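Local coordinates for probable porin (Pseudomonas aeruginosa, PDB 4FSO), which probably works as an outer-membrane beta-barrel channel of the OprD family, letting small solutes pass through its pore, at residues A[242-247]-A[295-300]; A[309-314]-A[342-347]. All coordinates share one frame; numbering follows the deposited sequence.

Contact 1: A[242-247]-A[295-300]; sequences RWFDSE and NPYLAN
Arg242 lays its guanidinium flat on the ring of Tyr297 where a long loop, running on from strand 294-295, folds against strand 236-248 of the OprD-type beta barrel. The two planes are only 11° apart and their centres 3.4 Å, a stacked cation-pi pair in which Arg242 CD also meets the ring face as a CH-pi contact. While lying over the ring near its rim, NH1 also donates to Tyr297 O at 3.0 Å in a fairly straight bond (164°). That oxygen lies in the guanidinium plane, although NH1 sits above the carbonyl plane. Tyr297 can offer ring and carbonyl together because its CG is anti to the backbone N (chi1 -167°), which swings the ring in beside its own carbonyl carbon.

Two residues along the strand, Phe244 turns its ring edge to the loop, with CE1 3.6 Å from Tyr297 O and CZ 4.0 Å from Tyr297 CB; its CD1 packs against Leu298 CD2 at 4.2 Å. The loop bends here in an inverse gamma turn centred on Tyr297, closed by a weak bond from Leu298 N to Pro296 O.

Farther out, Ser263 OG bonds Ala299 N and the Tyr223 ring meets Phe244. Asp240 OD2 forms a salt bridge with Arg242 NH2.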
loop_
_atom_site.group_PDB
_atom_site.type_symbol
_atom_site.label_atom_id
_atom_site.label_comp_id
_atom_site.label_asym_id
_atom_site.label_seq_id
_atom_site.Cartn_x
_atom_site.Cartn_y
_atom_site.Cartn_z
ATOM N N ARG A 242 2.870 -11.759 7.889
ATOM C CA ARG A 242 2.378 -10.497 8.456
ATOM C C ARG A 242 1.304 -10.734 9.513
ATOM O O ARG A 242 0.366 -11.514 9.313
ATOM C CB ARG A 242 1.770 -9.600 7.365
ATOM C CG ARG A 242 2.496 -9.627 6.048
ATOM C CD ARG A 242 2.558 -8.289 5.433
ATOM N NE ARG A 242 3.238 -8.388 4.156
ATOM C CZ ARG A 242 2.763 -7.915 3.011
ATOM N NH1 ARG A 242 1.605 -7.270 2.983
ATOM N NH2 ARG A 242 3.458 -8.071 1.896
ATOM N N TRP A 243 1.425 -10.024 10.622
ATOM C CA TRP A 243 0.482 -10.147 11.712
ATOM C C TRP A 243 0.128 -8.779 12.274
ATOM O O TRP A 243 1.000 -7.929 12.433
ATOM C CB TRP A 243 1.096 -11.006 12.807
ATOM C CG TRP A 243 0.195 -11.124 13.971
ATOM C CD1 TRP A 243 -0.996 -11.794 14.018
ATOM C CD2 TRP A 243 0.376 -10.543 15.266
ATOM N NE1 TRP A 243 -1.558 -11.674 15.262
ATOM C CE2 TRP A 243 -0.733 -10.919 16.053
ATOM C CE3 TRP A 243 1.374 -9.748 15.839
ATOM C CZ2 TRP A 243 -0.877 -10.531 17.389
ATOM C CZ3 TRP A 243 1.228 -9.360 17.170
ATOM C CH2 TRP A 243 0.112 -9.757 17.927
ATOM N N PHE A 244 -1.146 -8.549 12.562
ATOM C CA PHE A 244 -1.559 -7.270 13.150
ATOM C C PHE A 244 -2.476 -7.467 14.327
ATOM O O PHE A 244 -3.400 -8.279 14.292
ATOM C CB PHE A 244 -2.306 -6.371 12.158
ATOM C CG PHE A 244 -1.469 -5.855 11.035
ATOM C CD1 PHE A 244 -1.310 -6.606 9.869
ATOM C CD2 PHE A 244 -0.857 -4.607 11.122
ATOM C CE1 PHE A 244 -0.539 -6.119 8.802
ATOM C CE2 PHE A 244 -0.091 -4.113 10.067
ATOM C CZ PHE A 244 0.065 -4.872 8.891
ATOM N N ASP A 245 -2.252 -6.673 15.358
ATOM C CA ASP A 245 -3.087 -6.759 16.523
ATOM C C ASP A 245 -3.575 -5.357 16.764
ATOM O O ASP A 245 -2.760 -4.461 16.924
ATOM C CB ASP A 245 -2.260 -7.261 17.693
ATOM C CG ASP A 245 -3.098 -7.742 18.831
ATOM O OD1 ASP A 245 -4.248 -7.295 18.970
ATOM O OD2 ASP A 245 -2.605 -8.579 19.600
ATOM N N SER A 246 -4.896 -5.174 16.773
ATOM C CA SER A 246 -5.500 -3.841 16.890
ATOM C C SER A 246 -6.676 -3.808 17.860
ATOM O O SER A 246 -7.459 -4.740 17.936
ATOM C CB SER A 246 -5.977 -3.316 15.525
ATOM O OG SER A 246 -5.240 -3.895 14.486
ATOM N N GLU A 247 -6.806 -2.702 18.576
ATOM C CA GLU A 247 -7.950 -2.499 19.440
ATOM C C GLU A 247 -8.270 -1.020 19.497
ATOM O O GLU A 247 -7.431 -0.195 19.140
ATOM C CB GLU A 247 -7.627 -2.994 20.838
ATOM C CG GLU A 247 -6.478 -2.238 21.429
ATOM C CD GLU A 247 -6.002 -2.814 22.733
ATOM O OE1 GLU A 247 -6.322 -3.993 23.016
ATOM O OE2 GLU A 247 -5.311 -2.080 23.474
ATOM N N ASN A 295 -3.710 1.389 2.090
ATOM C CA ASN A 295 -4.199 0.042 1.854
ATOM C C ASN A 295 -3.743 -0.797 3.017
ATOM O O ASN A 295 -2.647 -0.588 3.533
ATOM C CB ASN A 295 -3.622 -0.549 0.563
ATOM C CG ASN A 295 -3.702 0.411 -0.611
ATOM O OD1 ASN A 295 -4.740 1.054 -0.840
ATOM N ND2 ASN A 295 -2.603 0.509 -1.369
ATOM N N PRO A 296 -4.572 -1.760 3.433
ATOM C CA PRO A 296 -4.073 -2.653 4.475
ATOM C C PRO A 296 -2.982 -3.540 3.879
ATOM O O PRO A 296 -3.101 -4.066 2.778
ATOM C CB PRO A 296 -5.311 -3.458 4.859
ATOM C CG PRO A 296 -6.141 -3.484 3.602
ATOM C CD PRO A 296 -5.889 -2.176 2.913
ATOM N N TYR A 297 -1.903 -3.687 4.620
ATOM C CA TYR A 297 -0.733 -4.419 4.173
ATOM C C TYR A 297 -0.929 -5.923 4.361
ATOM O O TYR A 297 -0.283 -6.550 5.203
ATOM C CB TYR A 297 0.446 -3.929 4.997
ATOM C CG TYR A 297 1.805 -4.316 4.514
ATOM C CD1 TYR A 297 2.152 -4.217 3.177
ATOM C CD2 TYR A 297 2.767 -4.744 5.416
ATOM C CE1 TYR A 297 3.415 -4.562 2.747
ATOM C CE2 TYR A 297 4.034 -5.094 5.000
ATOM C CZ TYR A 297 4.360 -4.997 3.666
ATOM O OH TYR A 297 5.631 -5.336 3.269
ATOM N N LEU A 298 -1.837 -6.501 3.589
ATOM C CA LEU A 298 -2.163 -7.921 3.731
ATOM C C LEU A 298 -1.958 -8.666 2.416
ATOM O O LEU A 298 -2.055 -8.075 1.353
ATOM C CB LEU A 298 -3.608 -8.079 4.208
ATOM C CG LEU A 298 -3.900 -7.519 5.603
ATOM C CD1 LEU A 298 -5.406 -7.314 5.789
ATOM C CD2 LEU A 298 -3.318 -8.463 6.710
ATOM N N ALA A 299 -1.684 -9.963 2.502
ATOM C CA ALA A 299 -1.495 -10.823 1.330
ATOM C C ALA A 299 -2.664 -10.830 0.360
ATOM O O ALA A 299 -2.460 -10.941 -0.858
ATOM C CB ALA A 299 -1.184 -12.250 1.761
ATOM N N ASN A 300 -3.882 -10.747 0.897
ATOM C CA ASN A 300 -5.066 -10.751 0.046
ATOM C C ASN A 300 -5.662 -9.364 -0.213
ATOM O O ASN A 300 -6.857 -9.226 -0.490
ATOM C CB ASN A 300 -6.125 -11.741 0.557
ATOM C CG ASN A 300 -5.615 -13.166 0.583
ATOM O OD1 ASN A 300 -4.525 -13.457 0.091
ATOM N ND2 ASN A 300 -6.411 -14.073 1.154
#

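Contact 2: A[309-314]-A[342-347]; sequences NPEERS and HIRLAN
Arg313 and His342 stack across the strands of an antiparallel beta hairpin, 313-322 with 331-344, at the end of the hairpin where the chain enters and leaves it. Segment 309-314 comes in through a type II beta turn, Asn309 to Glu312, closed by Glu312 N bonding to Asn309 O.

In the stack, the Arg313 guanidinium lies over one face of the imidazole with planes 9° apart and centres 3.6 Å. Arg313 is extended from CG to NE, so its chain runs over the ring too, and CD sits 3.8 Å from the ring centroid as a CH-pi contact. A detergent molecule, C8E, touches Arg313, while the backbone of that residue pairs with Asp341.

The backbone adds one hydrogen bond between the segments, Arg344 N to Pro310 O, 3.1 Å long and nearly straight at 170°. Pro310 O also receives a CA-H...O contact from Ile343 CA.

Charge joins Glu311 to Arg344 in a salt bridge between OE1 and NH1. The carboxylate and guanidinium planes stand almost perpendicular, 82° apart, and the bend of Arg344 at chi3 turns one guanidinium face to Pro310 CB.

Ile343 supplies the packing. Its CG2 lies 3.7 Å from Asn309 CB. Its CG1 runs alongside Glu312, 3.8 Å from CB, and CG1 and CD1 continue along that side chain to its carboxylate, the two side chains pointing the same way.

Within the turn, Asn309 N reaches Glu312 OE1 on its anti lone pair at 3.1 Å, and Asn309 ND2 meets that same oxygen from the syn side at 3.2 Å.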
loop_
_atom_site.group_PDB
_atom_site.type_symbol
_atom_site.label_atom_id
_atom_site.label_comp_id
_atom_site.label_asym_id
_atom_site.label_seq_id
_atom_site.Cartn_x
_atom_site.Cartn_y
_atom_site.Cartn_z
ATOM N N ASN A 309 -12.796 -8.338 6.269
ATOM C CA ASN A 309 -14.061 -8.285 7.003
ATOM C C ASN A 309 -14.042 -9.163 8.254
ATOM O O ASN A 309 -13.165 -10.006 8.386
ATOM C CB ASN A 309 -15.175 -8.724 6.090
ATOM C CG ASN A 309 -15.489 -7.694 5.051
ATOM O OD1 ASN A 309 -16.011 -6.623 5.370
ATOM N ND2 ASN A 309 -15.181 -8.005 3.791
ATOM N N PRO A 310 -15.001 -8.979 9.182
ATOM C CA PRO A 310 -14.757 -9.636 10.471
ATOM C C PRO A 310 -14.745 -11.161 10.388
ATOM O O PRO A 310 -15.629 -11.758 9.766
ATOM C CB PRO A 310 -15.915 -9.128 11.355
ATOM C CG PRO A 310 -16.392 -7.913 10.708
ATOM C CD PRO A 310 -16.231 -8.172 9.227
ATOM N N GLU A 311 -13.724 -11.767 10.988
ATOM C CA GLU A 311 -13.648 -13.218 11.108
ATOM C C GLU A 311 -13.503 -13.921 9.778
ATOM O O GLU A 311 -13.730 -15.130 9.669
ATOM C CB GLU A 311 -14.845 -13.778 11.890
ATOM C CG GLU A 311 -14.481 -14.174 13.307
ATOM C CD GLU A 311 -15.638 -14.016 14.257
ATOM O OE1 GLU A 311 -16.720 -13.606 13.798
ATOM O OE2 GLU A 311 -15.472 -14.290 15.463
ATOM N N GLU A 312 -13.101 -13.156 8.771
ATOM C CA GLU A 312 -13.005 -13.660 7.413
ATOM C C GLU A 312 -11.762 -14.544 7.215
ATOM O O GLU A 312 -10.690 -14.273 7.754
ATOM C CB GLU A 312 -13.043 -12.482 6.439
ATOM C CG GLU A 312 -12.693 -12.807 4.988
ATOM C CD GLU A 312 -13.293 -11.811 3.984
ATOM O OE1 GLU A 312 -13.427 -10.613 4.316
ATOM O OE2 GLU A 312 -13.647 -12.231 2.857
ATOM N N ARG A 313 -11.923 -15.626 6.465
ATOM C CA ARG A 313 -10.780 -16.420 6.039
ATOM C C ARG A 313 -10.793 -16.495 4.537
ATOM O O ARG A 313 -11.860 -16.619 3.916
ATOM C CB ARG A 313 -10.872 -17.828 6.598
ATOM C CG ARG A 313 -11.556 -17.862 7.925
ATOM C CD ARG A 313 -11.733 -19.252 8.363
ATOM N NE ARG A 313 -12.071 -19.293 9.769
ATOM C CZ ARG A 313 -12.350 -20.409 10.421
ATOM N NH1 ARG A 313 -12.321 -21.577 9.772
ATOM N NH2 ARG A 313 -12.656 -20.343 11.711
ATOM N N SER A 314 -9.602 -16.438 3.957
ATOM C CA SER A 314 -9.476 -16.425 2.516
ATOM C C SER A 314 -8.188 -17.098 2.063
ATOM O O SER A 314 -7.212 -17.198 2.821
ATOM C CB SER A 314 -9.562 -14.982 1.978
ATOM O OG SER A 314 -8.654 -14.098 2.634
ATOM N N HIS A 342 -16.542 -17.278 5.811
ATOM C CA HIS A 342 -16.557 -17.093 7.271
ATOM C C HIS A 342 -16.762 -15.650 7.719
ATOM O O HIS A 342 -16.367 -15.290 8.828
ATOM C CB HIS A 342 -15.269 -17.618 7.920
ATOM C CG HIS A 342 -15.322 -19.065 8.266
ATOM N ND1 HIS A 342 -15.257 -20.059 7.306
ATOM C CD2 HIS A 342 -15.466 -19.690 9.453
ATOM C CE1 HIS A 342 -15.343 -21.236 7.895
ATOM N NE2 HIS A 342 -15.469 -21.042 9.198
ATOM N N ILE A 343 -17.380 -14.825 6.881
ATOM C CA ILE A 343 -17.557 -13.441 7.264
ATOM C C ILE A 343 -18.733 -13.349 8.216
ATOM O O ILE A 343 -19.795 -13.910 7.962
ATOM C CB ILE A 343 -17.760 -12.531 6.058
ATOM C CG1 ILE A 343 -16.575 -12.666 5.094
ATOM C CG2 ILE A 343 -17.916 -11.100 6.515
ATOM C CD1 ILE A 343 -16.811 -11.996 3.760
ATOM N N ARG A 344 -18.529 -12.684 9.345
ATOM C CA ARG A 344 -19.624 -12.517 10.277
ATOM C C ARG A 344 -20.348 -11.237 9.939
ATOM O O ARG A 344 -19.900 -10.141 10.283
ATOM C CB ARG A 344 -19.152 -12.496 11.727
ATOM C CG ARG A 344 -20.300 -12.731 12.716
ATOM C CD ARG A 344 -19.919 -12.363 14.142
ATOM N NE ARG A 344 -19.427 -10.989 14.231
ATOM C CZ ARG A 344 -18.231 -10.653 14.708
ATOM N NH1 ARG A 344 -17.408 -11.591 15.164
ATOM N NH2 ARG A 344 -17.858 -9.379 14.741
ATOM N N LEU A 345 -21.461 -11.404 9.238
ATOM C CA LEU A 345 -22.315 -10.309 8.830
ATOM C C LEU A 345 -23.100 -9.793 10.008
ATOM O O LEU A 345 -23.506 -10.574 10.863
ATOM C CB LEU A 345 -23.297 -10.805 7.776
ATOM C CG LEU A 345 -22.584 -11.323 6.532
ATOM C CD1 LEU A 345 -23.584 -11.750 5.519
ATOM C CD2 LEU A 345 -21.650 -10.227 6.005
ATOM N N ALA A 346 -23.334 -8.482 10.040
ATOM C CA ALA A 346 -24.215 -7.875 11.039
ATOM C C ALA A 346 -25.556 -8.618 11.118
ATOM O O ALA A 346 -26.218 -8.609 12.150
ATOM C CB ALA A 346 -24.434 -6.406 10.723
ATOM N N ASN A 347 -25.941 -9.224 9.996
ATOM C CA ASN A 347 -27.043 -10.181 9.888
ATOM C C ASN A 347 -27.081 -11.187 11.011
ATOM O O ASN A 347 -28.117 -11.411 11.622
ATOM C CB ASN A 347 -26.876 -11.009 8.601
ATOM C CG ASN A 347 -27.833 -10.598 7.503
ATOM O OD1 ASN A 347 -28.741 -9.796 7.720
ATOM N ND2 ASN A 347 -27.639 -11.156 6.314
#

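How the contacts relate
The centre of contact 1 lies about 11 Å, and that of contact 2 about 23 Å, from the centre of the chain, both on the same side of it. Contact 1 joins a loop to a barrel strand; contact 2 holds together two neighbouring strands and the turn leading into one of them. Each stacks an arginine on a flat ring, but contact 1, with no exposed residue touching, spends its guanidinium on a loop carbonyl as well and backs it with buried Phe244 and Leu298, whereas contact 2, with two exposed, adds a salt bridge. Their centres are 15 Å apart, and Asn300 ND2 probably hydrogen-bonds Ser314 OG at 2.7 Å, tying segment 295-300 to strand 313-322.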